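Uncharacterized protein (Leptospira interrogans serogroup Icterohaemorrhagiae serovar copenhageni, PDB 6OE6) is a predicted lipoprotein of unknown function, probably lipid-anchored at the cell envelope, whose modelled part folds as a beta-sandwich. Local coordinates at residues W18-E23 with I47-K52; K52-I57 with G100-L105. All coordinates share one frame; numbering follows the deposited sequence. Where two conformers were deposited one is given.

How the interactions relate
Interaction 1 and interaction 2 lie side by side, their centres about 7 Å apart, and follow each other along the chain with K52 in common. Interaction 1 joins the two sheets of the sandwich: strand 15-21 belongs to the four-stranded sheet, strand 47-49 to the edge of the five-stranded one. The turn after strand 47-49 carries the chain across to strand 53-59, which pairs with strand 15-21 on one flank and with strand 97-102, the partner in interaction 2, on the other. Backbone bonding of L21 to T53, and W18 packing on Y56, tie the contacts together. Interaction 1 thus packs sheet on sheet, interaction 2 pairs strands within one, and the chain crossing at K52 serves both.

Interaction 1: residues W18-E23 with I47-K52; sequences WVLLDE and IFPDDK
W18 and F48 meet across the interior of the sandwich, and L20 packs beside them against F48 and P49. F48 brings its CE2 and CZ atoms over one face of the indole: F48 CZ stands 3.6 Å above the indole plane, offset toward the rim, and F48 CE2 is 3.7 Å from W18 CE3. The two rings meet obliquely, their planes inclined at 46°. L20 sends its two methyls different ways. L20 CD1 touches the proline ring, 3.5 Å from P49 CD, while L20 CD2 lies obliquely beside the phenyl ring, 4.0 Å from F48 CD1.

Past the strand ends the contact turns polar. The lysine chain bends about its CB-CG bond (chi2 -68°), which carries K52 NZ across to the D22 carboxylate, K52 CE passing close to D22 OD1. The salt bridge as modelled has D22 OD1 only 2.4 Å from K52 NZ; since D22 is poorly ordered and K52 has two conformers, its exact geometry is doubtful. Water 1 bridges the backbones, accepting from E23 N at 3.2 Å and donating to D51 O.

In the next shell, W18 NE1 is hydrogen-bonded to T42 O, which helps to set the rotation of the indole, and F48 meets the ring of F126. The two strand segments run nearly parallel, 16° between directions and their axes 9.2 Å apart at closest approach, too far for backbone pairing: 15-21 bonds instead to strands 40-41 and 53-59, and 47-49 to strand 119-129.

Interaction 2: residues K52-I57 with G100-L105; sequences KTICYI and GSFQGL. With NA (sodium ion), chain C; FMT (formic acid), chain D.
This is antiparallel pairing at one margin of the four-stranded sheet of the beta-sandwich, where strand 53-59 meets the outermost strand, 97-102. I54 and F102 form one hydrogen-bonded pair, with I54 N to F102 O at 3.0 Å and F102 N to I54 O at 2.8 Å. Y56 and G100 form the next, bonded both ways in the same manner. Between them C55 and S101 make a non-hydrogen-bonded pair, their CA atoms 4.1 Å apart, and C55 SG rests on S101 CB. At the strand end, T53 OG1 lies against the CB and CG of Q103 and is hydrogen-bonded to E23.

On the sandwich interior, the tyrosine CG sits between the backbone N and the carbonyl carbon (chi1 75°). That torsion folds the ring across onto G100, whose lack of a side chain lets it lie close: G100 N stands 3.4 Å above one ring face, toward the rim. The F102 ring comes beside it, planes 23° apart but slid so far that they barely overlap, with Y56 CE2 3.6 Å from F102 CZ. I54 CG2 and CD1 extend this apolar row to F102 and L105, and L74 and L112 of the facing sheet close over it.

S101 turns its backbone N and O away from strand 53-59, and both are used. S101 O binds a sodium ion at 2.5 Å, together with water 3. S101 N donates to O1 of a formic acid molecule (probably present as formate, from the crystallisation liquor), which K89 also holds. Its other oxygen, O2, lies near the tyrosine ring plane and accepts from Y56 OH at 2.6 Å.

Interaction 1: residues W18-E23 with I47-K52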
# COMPACT_ATOMS: atom_id res chain seq x y z
N TRP A 18 2.42 -7.04 3.51
CA TRP A 18 1.49 -7.23 2.40
C TRP A 18 1.14 -8.70 2.23
O TRP A 18 1.95 -9.59 2.50
CB TRP A 18 2.07 -6.71 1.07
CG TRP A 18 2.73 -5.37 1.24
CD1 TRP A 18 3.99 -5.12 1.72
CD2 TRP A 18 2.16 -4.10 0.94
NE1 TRP A 18 4.23 -3.77 1.73
CE2 TRP A 18 3.12 -3.12 1.25
CE3 TRP A 18 0.92 -3.69 0.43
CZ2 TRP A 18 2.89 -1.75 1.09
CZ3 TRP A 18 0.69 -2.33 0.26
CH2 TRP A 18 1.67 -1.38 0.58
N VAL A 19 -0.08 -8.94 1.74
CA VAL A 19 -0.47 -10.27 1.26
C VAL A 19 -1.46 -10.06 0.13
O VAL A 19 -2.24 -9.11 0.15
CB VAL A 19 -1.03 -11.17 2.38
CG1 VAL A 19 -2.30 -10.57 3.00
CG2 VAL A 19 -1.33 -12.56 1.84
N LEU A 20 -1.38 -10.91 -0.90
CA LEU A 20 -2.29 -10.85 -2.03
C LEU A 20 -3.39 -11.89 -1.86
O LEU A 20 -3.09 -13.06 -1.57
CB LEU A 20 -1.53 -11.09 -3.34
CG LEU A 20 -0.45 -10.10 -3.73
CD1 LEU A 20 0.20 -10.52 -5.03
CD2 LEU A 20 -1.09 -8.71 -3.90
N LEU A 21 -4.64 -11.48 -2.04
CA LEU A 21 -5.80 -12.33 -1.79
C LEU A 21 -6.61 -12.54 -3.06
O LEU A 21 -6.89 -11.60 -3.80
CB LEU A 21 -6.71 -11.73 -0.72
CG LEU A 21 -6.38 -11.98 0.75
CD1 LEU A 21 -7.68 -11.93 1.55
CD2 LEU A 21 -5.67 -13.31 0.94
N ASP A 22 -7.01 -13.79 -3.30
CA ASP A 22 -7.95 -14.06 -4.38
C ASP A 22 -9.36 -14.00 -3.81
O ASP A 22 -9.69 -14.72 -2.87
CB ASP A 22 -7.70 -15.44 -5.00
CG ASP A 22 -8.38 -15.58 -6.34
OD1 ASP A 22 -7.70 -15.40 -7.37
OD2 ASP A 22 -9.60 -15.85 -6.36
N GLU A 23 -10.19 -13.12 -4.39
CA GLU A 23 -11.56 -12.98 -3.91
C GLU A 23 -12.30 -14.31 -3.99
O GLU A 23 -12.67 -14.89 -2.96
CB GLU A 23 -12.28 -11.88 -4.70
CG GLU A 23 -11.72 -10.47 -4.46
CD GLU A 23 -12.00 -9.94 -3.05
OE1 GLU A 23 -12.86 -10.53 -2.35
OE2 GLU A 23 -11.37 -8.94 -2.65
N ILE A 47 5.61 -4.81 -6.54
CA ILE A 47 4.99 -4.96 -7.85
C ILE A 47 3.86 -5.97 -7.71
O ILE A 47 4.11 -7.17 -7.51
CB ILE A 47 5.99 -5.43 -8.92
CG1 ILE A 47 7.14 -4.42 -9.05
CG2 ILE A 47 5.29 -5.64 -10.25
CD1 ILE A 47 8.21 -4.91 -9.98
N PHE A 48 2.63 -5.50 -7.80
CA PHE A 48 1.44 -6.31 -7.55
C PHE A 48 0.62 -6.47 -8.84
O PHE A 48 0.61 -5.58 -9.71
CB PHE A 48 0.56 -5.67 -6.47
CG PHE A 48 1.26 -5.46 -5.14
CD1 PHE A 48 2.08 -6.45 -4.60
CD2 PHE A 48 1.08 -4.29 -4.41
CE1 PHE A 48 2.73 -6.27 -3.38
CE2 PHE A 48 1.72 -4.11 -3.19
CZ PHE A 48 2.54 -5.10 -2.67
N PRO A 49 -0.06 -7.60 -9.01
CA PRO A 49 -0.91 -7.79 -10.19
C PRO A 49 -2.24 -7.07 -9.99
O PRO A 49 -2.59 -6.67 -8.89
CB PRO A 49 -1.10 -9.31 -10.22
CG PRO A 49 -1.14 -9.66 -8.75
CD PRO A 49 -0.11 -8.75 -8.09
N ASP A 50 -2.99 -6.96 -11.09
CA ASP A 50 -4.28 -6.27 -11.06
C ASP A 50 -5.45 -7.21 -10.81
O ASP A 50 -6.61 -6.79 -10.90
CB ASP A 50 -4.50 -5.50 -12.38
CG ASP A 50 -4.84 -6.42 -13.56
OD1 ASP A 50 -4.58 -7.64 -13.53
OD2 ASP A 50 -5.37 -5.88 -14.55
N ASP A 51 -5.18 -8.48 -10.51
CA ASP A 51 -6.27 -9.44 -10.35
C ASP A 51 -6.30 -10.08 -8.97
O ASP A 51 -6.97 -11.12 -8.79
CB ASP A 51 -6.19 -10.50 -11.46
CG ASP A 51 -4.94 -11.34 -11.39
OD1 ASP A 51 -4.05 -11.08 -10.57
OD2 ASP A 51 -4.86 -12.32 -12.18
N LYS A 52 -5.58 -9.51 -8.01
CA LYS A 52 -5.61 -9.94 -6.63
C LYS A 52 -5.86 -8.74 -5.73
O LYS A 52 -5.42 -7.62 -6.03
CB LYS A 52 -4.30 -10.61 -6.20
CG LYS A 52 -3.92 -11.85 -7.01
CD LYS A 52 -4.87 -13.01 -6.76
CE LYS A 52 -4.40 -14.26 -7.49
NZ LYS A 52 -5.31 -15.42 -7.30
O HOH W 1 -9.13 -11.43 -6.87

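Interaction 2: residues K52-I57 with G100-L105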
# COMPACT_ATOMS: atom_id res chain seq x y z
N LYS A 52 -5.58 -9.51 -8.01
CA LYS A 52 -5.61 -9.94 -6.63
C LYS A 52 -5.86 -8.74 -5.73
O LYS A 52 -5.42 -7.62 -6.03
CB LYS A 52 -4.30 -10.61 -6.20
CG LYS A 52 -3.92 -11.85 -7.01
CD LYS A 52 -4.87 -13.01 -6.76
CE LYS A 52 -4.40 -14.26 -7.49
NZ LYS A 52 -5.31 -15.42 -7.30
N THR A 53 -6.57 -8.97 -4.64
CA THR A 53 -6.81 -7.88 -3.70
C THR A 53 -5.53 -7.66 -2.89
O THR A 53 -4.94 -8.62 -2.37
CB THR A 53 -8.03 -8.20 -2.82
OG1 THR A 53 -9.20 -8.15 -3.65
CG2 THR A 53 -8.20 -7.18 -1.70
N ILE A 54 -5.07 -6.41 -2.84
CA ILE A 54 -3.80 -6.06 -2.20
C ILE A 54 -4.11 -5.71 -0.75
O ILE A 54 -4.74 -4.69 -0.49
CB ILE A 54 -3.13 -4.88 -2.91
CG1 ILE A 54 -2.84 -5.22 -4.40
CG2 ILE A 54 -1.85 -4.42 -2.11
CD1 ILE A 54 -2.61 -3.98 -5.32
N CYS A 55 -3.67 -6.55 0.18
CA CYS A 55 -3.93 -6.34 1.61
C CYS A 55 -2.67 -5.86 2.30
O CYS A 55 -1.60 -6.45 2.11
CB CYS A 55 -4.42 -7.63 2.28
SG CYS A 55 -5.83 -8.39 1.46
N TYR A 56 -2.78 -4.81 3.11
CA TYR A 56 -1.62 -4.31 3.82
C TYR A 56 -1.86 -4.27 5.32
O TYR A 56 -3.00 -4.26 5.82
CB TYR A 56 -1.18 -2.90 3.32
CG TYR A 56 -2.10 -1.80 3.82
CD1 TYR A 56 -1.87 -1.17 5.04
CD2 TYR A 56 -3.20 -1.42 3.09
CE1 TYR A 56 -2.73 -0.19 5.52
CE2 TYR A 56 -4.06 -0.45 3.55
CZ TYR A 56 -3.82 0.17 4.76
OH TYR A 56 -4.70 1.14 5.20
N ILE A 57 -0.75 -4.30 6.03
CA ILE A 57 -0.73 -4.01 7.45
C ILE A 57 0.33 -2.94 7.64
O ILE A 57 1.33 -2.89 6.91
CB ILE A 57 -0.43 -5.28 8.29
CG1 ILE A 57 -0.67 -5.02 9.77
CG2 ILE A 57 0.99 -5.78 8.04
CD1 ILE A 57 -0.69 -6.29 10.62
N GLY A 100 -5.59 -2.61 5.91
CA GLY A 100 -6.57 -2.27 4.89
C GLY A 100 -6.32 -3.10 3.65
O GLY A 100 -5.49 -4.00 3.63
N SER A 101 -7.10 -2.80 2.59
CA SER A 101 -6.91 -3.55 1.36
C SER A 101 -7.48 -2.76 0.18
O SER A 101 -8.38 -1.91 0.34
CB SER A 101 -7.54 -4.95 1.44
OG SER A 101 -8.96 -4.90 1.60
N PHE A 102 -6.98 -3.10 -1.01
CA PHE A 102 -7.35 -2.41 -2.24
C PHE A 102 -7.77 -3.45 -3.28
O PHE A 102 -6.94 -4.26 -3.72
CB PHE A 102 -6.18 -1.58 -2.79
CG PHE A 102 -5.46 -0.76 -1.74
CD1 PHE A 102 -6.14 0.20 -0.98
CD2 PHE A 102 -4.11 -0.97 -1.51
CE1 PHE A 102 -5.44 0.94 -0.01
CE2 PHE A 102 -3.41 -0.24 -0.56
CZ PHE A 102 -4.06 0.71 0.19
N GLN A 103 -9.04 -3.41 -3.67
CA GLN A 103 -9.59 -4.30 -4.69
C GLN A 103 -9.82 -3.54 -5.99
O GLN A 103 -10.50 -2.50 -6.01
CB GLN A 103 -10.92 -4.92 -4.22
CG GLN A 103 -11.65 -5.76 -5.29
CD GLN A 103 -13.09 -6.17 -4.89
OE1 GLN A 103 -13.67 -5.63 -3.93
NE2 GLN A 103 -13.65 -7.12 -5.61
N GLY A 104 -9.31 -4.07 -7.11
CA GLY A 104 -9.64 -3.46 -8.38
C GLY A 104 -8.90 -2.18 -8.74
O GLY A 104 -9.40 -1.42 -9.58
N LEU A 105 -7.73 -1.91 -8.15
CA LEU A 105 -6.95 -0.75 -8.63
C LEU A 105 -6.58 -0.93 -10.10
O LEU A 105 -6.26 -2.03 -10.54
CB LEU A 105 -5.66 -0.57 -7.81
CG LEU A 105 -5.87 -0.23 -6.32
CD1 LEU A 105 -4.49 -0.17 -5.61
CD2 LEU A 105 -6.64 1.08 -6.10
NA NA C . -10.48 -0.61 -0.16
C FMT D . -7.85 0.80 3.10
O1 FMT D . -8.64 -0.13 3.21
O2 FMT D . -7.03 1.07 3.98
O HOH W 2 -8.05 -6.51 -7.77
O HOH W 3 -10.45 0.62 1.55